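Local coordinates for protein probable glutamine synthetase (Pseudomonas aeruginosa, PDB 4HPP) that belongs to the glutamine synthetase family and holds a magnesium ion and glutamic acid together in its catalytic domain, at residues A128-E133 / N233-H238; P174-P179 / E187-P192. All blocks are in the same frame, centred on the assembly; numbering follows the deposited sequence.

Contact 1 of 2, residues A128-E133 / N233-H238. With MG (magnesium ion), chain B; GLU (glutamic acid), chain D.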
ATOM      1  N   ALA A 128      10.107  27.360  40.999  1.00 48.91           N
ATOM      2  CA  ALA A 128      10.880  26.253  40.463  1.00 47.47           C
ATOM      3  C   ALA A 128      10.529  25.905  39.025  1.00 47.71           C
ATOM      4  O   ALA A 128       9.413  26.165  38.531  1.00 46.22           O
ATOM      5  CB  ALA A 128      10.769  25.006  41.350  1.00 44.96           C
ATOM      6  N   ALA A 129      11.514  25.285  38.385  1.00 41.61           N
ATOM      7  CA  ALA A 129      11.372  24.721  37.048  1.00 49.21           C
ATOM      8  C   ALA A 129      12.225  23.436  36.942  1.00 46.77           C
ATOM      9  O   ALA A 129      13.377  23.386  37.396  1.00 49.73           O
ATOM     10  CB  ALA A 129      11.730  25.752  35.981  1.00 36.12           C
ATOM     11  N   PHE A 130      11.587  22.384  36.439  1.00 54.10           N
ATOM     12  CA  PHE A 130      12.219  21.096  36.125  1.00 54.59           C
ATOM     13  C   PHE A 130      12.654  21.058  34.634  1.00 54.94           C
ATOM     14  O   PHE A 130      11.864  21.413  33.740  1.00 48.17           O
ATOM     15  CB  PHE A 130      11.235  19.966  36.345  1.00 49.50           C
ATOM     16  CG  PHE A 130      10.806  19.759  37.753  1.00 50.57           C
ATOM     17  CD1 PHE A 130      11.321  18.673  38.498  1.00 50.45           C
ATOM     18  CD2 PHE A 130       9.833  20.573  38.328  1.00 45.92           C
ATOM     19  CE1 PHE A 130      10.880  18.402  39.801  1.00 50.34           C
ATOM     20  CE2 PHE A 130       9.399  20.324  39.631  1.00 50.36           C
ATOM     21  CZ  PHE A 130       9.910  19.234  40.380  1.00 54.01           C
ATOM     22  N   GLU A 131      13.899  20.636  34.378  1.00 48.38           N
ATOM     23  CA  GLU A 131      14.400  20.498  33.026  1.00 53.05           C
ATOM     24  C   GLU A 131      14.402  19.010  32.789  1.00 55.74           C
ATOM     25  O   GLU A 131      14.846  18.248  33.660  1.00 50.31           O
ATOM     26  CB  GLU A 131      15.833  21.028  32.882  1.00 62.71           C
ATOM     27  CG  GLU A 131      16.049  22.553  32.989  1.00 67.97           C
ATOM     28  CD  GLU A 131      17.518  22.967  32.698  1.00 75.63           C
ATOM     29  OE1 GLU A 131      17.738  24.178  32.517  1.00 81.66           O
ATOM     30  OE2 GLU A 131      18.458  22.104  32.618  1.00 70.41           O
ATOM     31  N   HIS A 132      13.920  18.604  31.613  1.00 47.85           N
ATOM     32  CA  HIS A 132      13.704  17.224  31.312  1.00 42.36           C
ATOM     33  C   HIS A 132      14.463  16.783  30.103  1.00 49.64           C
ATOM     34  O   HIS A 132      14.440  17.483  29.081  1.00 51.52           O
ATOM     35  CB  HIS A 132      12.239  16.984  31.103  1.00 40.19           C
ATOM     36  CG  HIS A 132      11.409  17.039  32.386  1.00 44.71           C
ATOM     37  ND1 HIS A 132      10.549  18.067  32.663  1.00 46.53           N
ATOM     38  CD2 HIS A 132      11.253  16.110  33.419  1.00 41.85           C
ATOM     39  CE1 HIS A 132       9.914  17.817  33.826  1.00 45.80           C
ATOM     40  NE2 HIS A 132      10.354  16.621  34.289  1.00 47.18           N
ATOM     41  N   GLU A 133      15.166  15.635  30.204  1.00 44.36           N
ATOM     42  CA  GLU A 133      15.814  15.071  29.047  1.00 40.18           C
ATOM     43  C   GLU A 133      15.170  13.703  28.723  1.00 46.00           C
ATOM     44  O   GLU A 133      14.703  12.982  29.621  1.00 41.45           O
ATOM     45  CB  GLU A 133      17.306  14.980  29.247  1.00 44.83           C
ATOM     46  CG  GLU A 133      18.048  16.314  29.212  1.00 42.96           C
ATOM     47  CD  GLU A 133      19.454  16.203  29.805  1.00 51.66           C
ATOM     48  OE1 GLU A 133      19.778  15.149  30.437  1.00 42.89           O
ATOM     49  OE2 GLU A 133      20.239  17.187  29.659  1.00 50.38           O
ATOM     50  N   ASN A 233      19.764  10.381  31.121  1.00 52.21           N
ATOM     51  CA  ASN A 233      18.687  11.350  31.038  1.00 41.26           C
ATOM     52  C   ASN A 233      18.541  11.907  32.471  1.00 50.54           C
ATOM     53  O   ASN A 233      18.063  11.209  33.392  1.00 52.29           O
ATOM     54  CB  ASN A 233      17.339  10.735  30.555  1.00 39.79           C
ATOM     55  CG  ASN A 233      17.329  10.238  29.077  1.00 45.88           C
ATOM     56  OD1 ASN A 233      17.717  10.962  28.135  1.00 44.40           O
ATOM     57  ND2 ASN A 233      16.830   8.978  28.870  1.00 40.69           N
ATOM     58  N   GLY A 234      18.959  13.162  32.665  1.00 52.17           N
ATOM     59  CA  GLY A 234      18.797  13.844  33.938  1.00 48.53           C
ATOM     60  C   GLY A 234      17.489  14.621  34.013  1.00 51.81           C
ATOM     61  O   GLY A 234      16.782  14.749  33.027  1.00 46.86           O
ATOM     62  N   VAL A 235      17.164  15.077  35.218  1.00 50.36           N
ATOM     63  CA  VAL A 235      16.128  16.029  35.486  1.00 44.66           C
ATOM     64  C   VAL A 235      16.853  17.025  36.381  1.00 48.71           C
ATOM     65  O   VAL A 235      17.513  16.619  37.308  1.00 49.33           O
ATOM     66  CB  VAL A 235      14.929  15.402  36.237  1.00 43.17           C
ATOM     67  CG1 VAL A 235      14.067  16.479  36.942  1.00 44.81           C
ATOM     68  CG2 VAL A 235      14.039  14.593  35.299  1.00 42.14           C
ATOM     69  N   HIS A 236      16.739  18.317  36.110  1.00 48.07           N
ATOM     70  CA  HIS A 236      17.373  19.317  36.964  1.00 48.57           C
ATOM     71  C   HIS A 236      16.354  20.260  37.471  1.00 48.18           C
ATOM     72  O   HIS A 236      15.511  20.755  36.730  1.00 48.89           O
ATOM     73  CB  HIS A 236      18.453  20.123  36.243  1.00 48.45           C
ATOM     74  CG  HIS A 236      19.607  19.304  35.742  1.00 56.37           C
ATOM     75  ND1 HIS A 236      20.360  19.697  34.692  1.00 60.49           N
ATOM     76  CD2 HIS A 236      20.120  18.054  36.154  1.00 64.54           C
ATOM     77  CE1 HIS A 236      21.317  18.750  34.444  1.00 66.08           C
ATOM     78  NE2 HIS A 236      21.166  17.749  35.329  1.00 61.16           N
ATOM     79  N   LEU A 237      16.444  20.573  38.746  1.00 47.70           N
ATOM     80  CA  LEU A 237      15.417  21.371  39.350  1.00 47.42           C
ATOM     81  C   LEU A 237      16.106  22.691  39.661  1.00 49.46           C
ATOM     82  O   LEU A 237      17.087  22.666  40.379  1.00 47.14           O
ATOM     83  CB  LEU A 237      14.932  20.645  40.608  1.00 42.37           C
ATOM     84  CG  LEU A 237      14.026  21.307  41.612  1.00 46.34           C
ATOM     85  CD1 LEU A 237      12.770  21.826  40.916  1.00 44.35           C
ATOM     86  CD2 LEU A 237      13.675  20.286  42.673  1.00 44.79           C
ATOM     87  N   HIS A 238      15.629  23.801  39.074  1.00 44.08           N
ATOM     88  CA  HIS A 238      16.064  25.164  39.425  1.00 46.74           C
ATOM     89  C   HIS A 238      15.140  25.752  40.421  1.00 46.28           C
ATOM     90  O   HIS A 238      13.945  25.805  40.186  1.00 47.50           O
ATOM     91  CB  HIS A 238      16.035  26.064  38.205  1.00 52.10           C
ATOM     92  CG  HIS A 238      17.013  25.666  37.157  1.00 45.63           C
ATOM     93  ND1 HIS A 238      18.298  26.121  37.151  1.00 47.61           N
ATOM     94  CD2 HIS A 238      16.887  24.805  36.077  1.00 46.79           C
ATOM     95  CE1 HIS A 238      18.972  25.579  36.116  1.00 45.31           C
ATOM     96  NE2 HIS A 238      18.101  24.785  35.433  1.00 54.79           N
TER
HETATM   97 MG    MG B 501      20.683  19.311  29.623  1.00 40.18          MG
HETATM   98  N   GLU D 503      22.372  14.252  30.754  1.00 59.07           N
HETATM   99  CA  GLU D 503      22.957  14.839  32.027  1.00 66.94           C
HETATM  100  C   GLU D 503      22.343  14.331  33.352  1.00 63.78           C
HETATM  101  O   GLU D 503      22.109  13.142  33.537  1.00 54.76           O
HETATM  102  CB  GLU D 503      22.872  16.359  31.989  1.00 70.29           C
HETATM  103  CG  GLU D 503      23.798  16.987  30.985  1.00 68.88           C
HETATM  104  CD  GLU D 503      23.537  18.448  30.819  1.00 67.54           C
HETATM  105  OE1 GLU D 503      24.432  19.219  31.195  1.00 79.26           O
HETATM  106  OE2 GLU D 503      22.440  18.820  30.335  1.00 71.84           O
HETATM  107  OXT GLU D 503      22.048  15.092  34.279  1.00 77.21           O
HETATM  108  O   HOH W   1      20.785  22.318  33.855  1.00 50.82           O
HETATM  109  O   HOH W   2      14.129  13.530  32.296  1.00 56.04           O

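Contact 2 of 2, residues P174-P179 / E187-P192. With MG (magnesium ion), chain B.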
ATOM      1  N   PRO A 174       6.172  26.275  27.426  1.00 46.12           N
ATOM      2  CA  PRO A 174       7.424  25.793  26.862  1.00 46.79           C
ATOM      3  C   PRO A 174       8.356  26.997  26.522  1.00 50.20           C
ATOM      4  O   PRO A 174       7.883  28.078  26.192  1.00 57.46           O
ATOM      5  CB  PRO A 174       6.956  25.067  25.608  1.00 43.43           C
ATOM      6  CG  PRO A 174       5.640  25.729  25.247  1.00 40.19           C
ATOM      7  CD  PRO A 174       5.015  25.997  26.565  1.00 41.96           C
ATOM      8  N   GLU A 175       9.659  26.833  26.593  1.00 48.51           N
ATOM      9  CA  GLU A 175      10.523  27.933  26.224  1.00 47.32           C
ATOM     10  C   GLU A 175      11.780  27.539  25.394  1.00 50.24           C
ATOM     11  O   GLU A 175      12.215  28.319  24.570  1.00 43.32           O
ATOM     12  CB  GLU A 175      10.891  28.734  27.486  1.00 54.85           C
ATOM     13  CG  GLU A 175      12.373  28.791  27.869  1.00 64.41           C
ATOM     14  CD  GLU A 175      12.602  29.341  29.289  1.00 76.61           C
ATOM     15  OE1 GLU A 175      13.373  28.727  30.095  1.00 70.15           O
ATOM     16  OE2 GLU A 175      11.984  30.380  29.602  1.00 67.50           O
ATOM     17  N   MET A 176      12.352  26.338  25.599  1.00 48.01           N
ATOM     18  CA  MET A 176      13.551  25.899  24.886  1.00 44.35           C
ATOM     19  C   MET A 176      13.338  24.452  24.423  1.00 47.15           C
ATOM     20  O   MET A 176      12.769  23.667  25.161  1.00 46.25           O
ATOM     21  CB  MET A 176      14.720  25.968  25.836  1.00 49.49           C
ATOM     22  CG  MET A 176      15.993  26.613  25.349  1.00 66.59           C
ATOM     23  SD  MET A 176      15.847  28.337  24.823  1.00 70.42           S
ATOM     24  CE  MET A 176      17.107  28.210  23.565  1.00 70.21           C
ATOM     25  N   PHE A 177      13.762  24.100  23.207  1.00 43.99           N
ATOM     26  CA  PHE A 177      13.788  22.697  22.762  1.00 42.12           C
ATOM     27  C   PHE A 177      15.119  22.508  22.100  1.00 41.53           C
ATOM     28  O   PHE A 177      15.560  23.364  21.352  1.00 42.74           O
ATOM     29  CB  PHE A 177      12.647  22.340  21.773  1.00 48.20           C
ATOM     30  CG  PHE A 177      12.719  20.921  21.252  1.00 42.97           C
ATOM     31  CD1 PHE A 177      12.007  19.894  21.879  1.00 40.70           C
ATOM     32  CD2 PHE A 177      13.508  20.606  20.151  1.00 41.52           C
ATOM     33  CE1 PHE A 177      12.150  18.565  21.446  1.00 36.02           C
ATOM     34  CE2 PHE A 177      13.621  19.288  19.698  1.00 42.75           C
ATOM     35  CZ  PHE A 177      12.926  18.276  20.339  1.00 38.63           C
ATOM     36  N   LEU A 178      15.795  21.415  22.389  1.00 47.61           N
ATOM     37  CA  LEU A 178      17.149  21.261  21.837  1.00 45.14           C
ATOM     38  C   LEU A 178      17.544  19.790  21.742  1.00 41.51           C
ATOM     39  O   LEU A 178      17.186  19.012  22.622  1.00 43.64           O
ATOM     40  CB  LEU A 178      18.135  22.050  22.720  1.00 48.93           C
ATOM     41  CG  LEU A 178      18.157  21.853  24.248  1.00 59.47           C
ATOM     42  CD1 LEU A 178      19.382  21.050  24.686  1.00 56.52           C
ATOM     43  CD2 LEU A 178      18.125  23.176  25.005  1.00 62.15           C
ATOM     44  N   PRO A 179      18.283  19.396  20.696  1.00 43.11           N
ATOM     45  CA  PRO A 179      18.924  18.033  20.754  1.00 40.34           C
ATOM     46  C   PRO A 179      20.018  18.073  21.797  1.00 42.78           C
ATOM     47  O   PRO A 179      20.664  19.115  21.952  1.00 45.39           O
ATOM     48  CB  PRO A 179      19.583  17.874  19.400  1.00 36.70           C
ATOM     49  CG  PRO A 179      19.838  19.303  18.964  1.00 42.71           C
ATOM     50  CD  PRO A 179      18.746  20.186  19.535  1.00 37.73           C
ATOM     51  N   GLU A 187      15.892  17.764  24.865  1.00 46.74           N
ATOM     52  CA  GLU A 187      15.546  18.431  26.094  1.00 49.05           C
ATOM     53  C   GLU A 187      14.539  19.542  25.813  1.00 49.53           C
ATOM     54  O   GLU A 187      14.687  20.338  24.880  1.00 47.21           O
ATOM     55  CB  GLU A 187      16.781  18.991  26.767  1.00 53.08           C
ATOM     56  CG  GLU A 187      16.512  19.484  28.192  1.00 59.16           C
ATOM     57  CD  GLU A 187      17.704  20.200  28.843  1.00 57.94           C
ATOM     58  OE1 GLU A 187      17.568  20.706  29.977  1.00 69.36           O
ATOM     59  OE2 GLU A 187      18.789  20.248  28.251  1.00 52.55           O
ATOM     60  N   VAL A 188      13.499  19.564  26.621  1.00 50.62           N
ATOM     61  CA  VAL A 188      12.602  20.691  26.617  1.00 51.00           C
ATOM     62  C   VAL A 188      12.548  21.342  28.023  1.00 51.43           C
ATOM     63  O   VAL A 188      12.561  20.647  29.045  1.00 47.94           O
ATOM     64  CB  VAL A 188      11.231  20.325  26.045  1.00 48.71           C
ATOM     65  CG1 VAL A 188      10.600  19.158  26.805  1.00 51.74           C
ATOM     66  CG2 VAL A 188      10.321  21.552  26.057  1.00 52.66           C
ATOM     67  N   THR A 189      12.571  22.674  28.050  1.00 46.35           N
ATOM     68  CA  THR A 189      12.573  23.423  29.287  1.00 46.00           C
ATOM     69  C   THR A 189      11.365  24.363  29.200  1.00 51.31           C
ATOM     70  O   THR A 189      10.860  24.724  28.100  1.00 47.73           O
ATOM     71  CB  THR A 189      13.863  24.255  29.493  1.00 45.64           C
ATOM     72  OG1 THR A 189      14.015  25.128  28.393  1.00 58.19           O
ATOM     73  CG2 THR A 189      15.138  23.448  29.557  1.00 37.32           C
ATOM     74  N   CYS A 190      10.894  24.754  30.368  1.00 51.38           N
ATOM     75  CA  CYS A 190       9.769  25.643  30.460  1.00 44.38           C
ATOM     76  C   CYS A 190      10.039  26.743  31.461  1.00 50.10           C
ATOM     77  O   CYS A 190      11.017  26.695  32.225  1.00 48.05           O
ATOM     78  CB  CYS A 190       8.538  24.875  30.896  1.00 47.89           C
ATOM     79  SG  CYS A 190       7.991  23.657  29.694  1.00 57.21           S
ATOM     80  N   ARG A 191       9.132  27.721  31.471  1.00 50.84           N
ATOM     81  CA  ARG A 191       9.234  28.838  32.364  1.00 48.23           C
ATOM     82  C   ARG A 191       8.981  28.362  33.807  1.00 44.44           C
ATOM     83  O   ARG A 191       8.195  27.476  34.040  1.00 42.52           O
ATOM     84  CB  ARG A 191       8.247  29.897  31.880  1.00 57.21           C
ATOM     85  CG  ARG A 191       8.768  30.649  30.635  1.00 71.88           C
ATOM     86  CD  ARG A 191       7.882  31.800  30.154  1.00 67.39           C
ATOM     87  NE  ARG A 191       6.866  32.161  31.165  1.00 82.22           N
ATOM     88  CZ  ARG A 191       7.095  32.794  32.332  1.00 83.54           C
ATOM     89  NH1 ARG A 191       8.338  33.174  32.677  1.00 74.12           N
ATOM     90  NH2 ARG A 191       6.063  33.036  33.167  1.00 66.14           N
ATOM     91  N   PRO A 192       9.627  28.959  34.801  1.00 45.74           N
ATOM     92  CA  PRO A 192       9.357  28.507  36.197  1.00 43.22           C
ATOM     93  C   PRO A 192       7.880  28.681  36.644  1.00 45.01           C
ATOM     94  O   PRO A 192       7.157  29.477  36.050  1.00 54.53           O
ATOM     95  CB  PRO A 192      10.217  29.467  37.015  1.00 48.17           C
ATOM     96  CG  PRO A 192      11.039  30.284  36.034  1.00 43.55           C
ATOM     97  CD  PRO A 192      10.288  30.278  34.751  1.00 41.80           C
TER
HETATM   98 MG    MG B 501      20.683  19.311  29.623  1.00 40.18          MG

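Contact 1 of 2, residues A128-E133 / N233-H238
Ala-129 pairs with His-238, and Glu-131 with His-236, through reciprocal backbone hydrogen bonds that lay strands 124-137 and 235-243 antiparallel; N of His-238 lies 2.8 Å from O of Ala-129. The non-hydrogen-bonded pairs, Phe-130 with Leu-237 and His-132 with Val-235, bring CA-H groups up to carbonyl oxygens, as where CA of Val-235 comes to 3.1 Å from O of Glu-131.

Across the face bearing these two pairs the contacts between the segments are apolar. Leu-237 CD1 sits over the middle of the Phe-130 ring in a CH-pi contact, 3.8 Å from the centroid and 9° off the ring normal. Val-235 splits its methyls between two rings: CG1, anti to the backbone N (chi1 160°), meets the Phe-130 edge in plane, while CG2 reaches CD2 of His-132. Ala-202 of helix 196-216 packs on both Phe-130 and His-132.

On the other face Glu-131, His-236 and His-238 make polar contacts. Extended Glu-131 takes a weak hydrogen bond at OE1 from NE2 of His-238, 3.0 Å long and bent to 140° at the hydrogen. ND1 of that imidazole is hydrogen-bonded to Asn-330, which helps to fix the ring's rotation. OE2 of Glu-131 accepts a bond from a water that also reaches ND1 of His-236.

Glu-133 divides its carboxylate between metal and ligand. OE2 binds the magnesium ion at 2.2 Å; OE1 accepts hydrogen bonds from the backbone N of Gly-234, at 3.1 Å and on its anti side, and from the amino N of the glutamic acid, at 2.8 Å. NE2 of His-236 donates to the ligand's OXT at 3.0 Å. With Glu-180 and Glu-187 completing the protein's carboxylates on the metal, this strand pair forms one wall of the glutamine synthetase metal and ligand site.

Contact 2 of 2, residues P174-P179 / E187-P192
Met-176 with Thr-189 and Leu-178 with Glu-187 are the hydrogen-bonded pairs of an antiparallel beta hairpin whose two strand segments run at 159° to each other. Near Pro-174 the register slips by one residue in a classic beta bulge: Glu-175 and Met-176 both face Thr-189. The carbonyl O of Thr-189 takes two donors there, N of Glu-175 at 2.9 Å and, more weakly, N of Met-176 at 3.3 Å. Beyond the bulge the pairing is regular, with Phe-177 opposite Val-188.

Phe-177 and Val-188 share one face of the hairpin, where CD1 of the ring comes no nearer than 4.3 Å to CB of the valine, a loose apolar contact. Leu-167 of helix 159-169 and Val-205 of helix 196-216 also pack on Val-188. At the bulged end, SG of Cys-190 comes to 3.6 Å from CA of Pro-174, beside the proline's backbone. Glu-175 passes across Arg-191 at about a right angle, its OE2 lying 3.4 Å from the aliphatic CG; the guanidinium group instead forms a salt bridge through NE with Glu-173.

Strand 174-179 also faces a neighbouring subunit, where Ser-25 of that subunit bonds O of Phe-177 and Arg-24 of that subunit packs on Met-176 and Leu-178.

Leu-178 and Glu-187 lie side by side and point the same way. With CG placed between the backbone N and carbonyl carbon (chi1 51°), the leucine sends CD1 to 3.9 Å from CB of Glu-187, and the same methyl reaches the carboxylate. Glu-187 itself is fully extended, CG anti to the backbone N (chi1 -170°). That straight chain carries its OE2 out to the magnesium ion, 2.5 Å away.

Overall arrangement
From the N terminus, the chain lays down 128-133 first, then 174-179, turns back within seven residues to 187-192, and reaches 233-238 only after helix 196-216. Contact 2 therefore closes a short hairpin lying wholly within the 99-residue excursion that contact 1 closes; the two do not cross. Both belong to one sheet, in which strand 124-137 stands between strands 185-194 and 235-243. The contacts meet directly where Pro-192 packs on Ala-129 and where OE2 of Glu-131 lies 3.1 Å from OE1 of Glu-187, a close approach of like charges. Each supplies a glutamate to the same magnesium ion, while contact 2 alone reaches a neighbouring subunit.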